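Local coordinates for putative two-component sensor histidine kinase protein (Sinorhizobium meliloti, PDB 3HCY), which probably acts as a sensor histidine kinase that transfers phosphate from ATP to a protein histidine, and is represented here by its GAF domain, at residues A[70-74]-A[75-79]. Sequence-based numbering, arbitrary orientation.
Sequences ENVDD and AEFSR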
loop_
_atom_site.group_PDB
_atom_site.type_symbol
_atom_site.label_atom_id
_atom_site.label_comp_id
_atom_site.label_asym_id
_atom_site.label_seq_id
_atom_site.Cartn_x
_atom_site.Cartn_y
_atom_site.Cartn_z
ATOM N N GLU A 70 -4.051 -23.702 0.617
ATOM C CA GLU A 70 -5.317 -23.621 1.328
ATOM C C GLU A 70 -5.369 -24.532 2.526
ATOM O O GLU A 70 -6.023 -24.209 3.516
ATOM C CB GLU A 70 -6.456 -23.956 0.373
ATOM C CG GLU A 70 -6.586 -22.895 -0.685
ATOM C CD GLU A 70 -7.641 -23.212 -1.687
ATOM O OE1 GLU A 70 -8.153 -24.382 -1.660
ATOM O OE2 GLU A 70 -7.940 -22.293 -2.505
ATOM N N ASN A 71 -4.724 -25.691 2.394
ATOM C CA ASN A 71 -4.542 -26.628 3.491
ATOM C C ASN A 71 -3.161 -27.148 3.398
ATOM O O ASN A 71 -2.775 -27.653 2.339
ATOM C CB ASN A 71 -5.480 -27.788 3.358
ATOM C CG ASN A 71 -5.682 -28.497 4.644
ATOM O OD1 ASN A 71 -4.719 -28.860 5.334
ATOM N ND2 ASN A 71 -6.949 -28.720 4.991
ATOM N N VAL A 72 -2.426 -27.029 4.495
ATOM C CA VAL A 72 -1.035 -27.442 4.511
ATOM C C VAL A 72 -0.976 -28.914 4.231
ATOM O O VAL A 72 -0.064 -29.375 3.515
ATOM C CB VAL A 72 -0.318 -27.313 5.861
ATOM C CG1 VAL A 72 1.177 -27.195 5.614
ATOM C CG2 VAL A 72 -0.794 -26.173 6.626
ATOM N N ASP A 73 -1.915 -29.652 4.822
ATOM C CA ASP A 73 -1.884 -31.091 4.743
ATOM C C ASP A 73 -1.969 -31.542 3.339
ATOM O O ASP A 73 -1.496 -32.601 3.010
ATOM C CB ASP A 73 -3.028 -31.696 5.521
ATOM C CG ASP A 73 -2.872 -31.481 7.022
ATOM O OD1 ASP A 73 -1.712 -31.618 7.504
ATOM O OD2 ASP A 73 -3.900 -31.174 7.705
ATOM N N ASP A 74 -2.554 -30.724 2.493
ATOM C CA ASP A 74 -2.661 -31.071 1.111
ATOM C C ASP A 74 -1.568 -30.424 0.226
ATOM O O ASP A 74 -1.614 -30.583 -0.971
ATOM C CB ASP A 74 -4.101 -30.772 0.659
ATOM C CG ASP A 74 -5.170 -31.583 1.489
ATOM O OD1 ASP A 74 -4.960 -32.784 1.838
ATOM O OD2 ASP A 74 -6.240 -31.014 1.802
ATOM N N ALA A 75 -0.552 -29.769 0.797
ATOM C CA ALA A 75 0.518 -29.135 0.004
ATOM C C ALA A 75 1.701 -30.061 -0.361
ATOM O O ALA A 75 1.829 -31.179 0.149
ATOM C CB ALA A 75 1.039 -27.893 0.723
ATOM N N GLU A 76 2.578 -29.533 -1.225
ATOM C CA GLU A 76 3.784 -30.204 -1.772
ATOM C C GLU A 76 5.060 -29.980 -0.936
ATOM O O GLU A 76 6.106 -29.592 -1.495
ATOM C CB GLU A 76 4.104 -29.602 -3.158
ATOM C CG GLU A 76 3.103 -29.879 -4.250
ATOM C CD GLU A 76 3.459 -29.183 -5.580
ATOM O OE1 GLU A 76 4.399 -28.322 -5.590
ATOM O OE2 GLU A 76 2.787 -29.502 -6.604
ATOM N N PHE A 77 5.009 -30.178 0.377
ATOM C CA PHE A 77 6.165 -29.820 1.204
ATOM C C PHE A 77 6.992 -30.974 1.750
ATOM O O PHE A 77 6.471 -31.905 2.345
ATOM C CB PHE A 77 5.708 -28.959 2.369
ATOM C CG PHE A 77 5.223 -27.594 1.971
ATOM C CD1 PHE A 77 4.270 -26.946 2.746
ATOM C CD2 PHE A 77 5.733 -26.942 0.849
ATOM C CE1 PHE A 77 3.825 -25.697 2.426
ATOM C CE2 PHE A 77 5.277 -25.682 0.506
ATOM C CZ PHE A 77 4.318 -25.064 1.304
ATOM N N SER A 78 8.293 -30.897 1.573
ATOM C CA SER A 78 9.192 -31.701 2.374
ATOM C C SER A 78 8.727 -31.908 3.834
ATOM O O SER A 78 8.379 -30.936 4.495
ATOM C CB SER A 78 10.501 -30.970 2.450
ATOM O OG SER A 78 10.410 -29.940 3.411
ATOM N N ARG A 79 8.755 -33.155 4.335
ATOM C CA ARG A 79 8.436 -33.499 5.759
ATOM C C ARG A 79 8.826 -32.388 6.757
ATOM O O ARG A 79 8.002 -31.856 7.527
ATOM C CB ARG A 79 9.135 -34.822 6.185
#
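Val-72 and Ala-75 are joined by the one hydrogen bond that crosses from 70-74 to 75-79: the amide N of Ala-75 donates a hydrogen bond to Val-72 O at 2.8 Å, nearly straight at the hydrogen (165°). The donor stands above the plane of the carbonyl, and the bond closes a type I beta turn over 72-75, with Asp-73 and Asp-74 at its corners. After Ala-75 the chain bends at Glu-76, where Phe-77 N makes a weak bond to Ala-75 O, and the Phe-77 ring comes back toward the turn. Ala-75 CB lies over one face, 3.9 Å above the plane and displaced toward the rim, while Val-72 CG1 comes to the edge, near the ring plane, 4.2 Å from Phe-77 CD1. Ala-75, Val-72 and Phe-77 thus form a small apolar cluster beside the turn.

Asn-71 braces the start of the turn. It carries its CG anti to the backbone N (chi1 -160°), and from there OD1 accepts from Asp-73 N at 3.0 Å, an Asx turn; the main-chain O of Asn-71 also receives Asp-74 N at 3.1 Å, closing an overlapping turn over 71-74. The whole is a worked case of a short loop shaped by Asx and backbone bonds and held also by a helix.

The connection runs from strand 67-69, outermost in the antiparallel GAF sheet of this chain, to helix 79-88. Val-72 and Phe-77 both rest on Lys-82 and Ile-85 of that helix, Lys-82 NZ also bonding Asp-73 O, and Ser-78 OG caps the helix start at Leu-81 N.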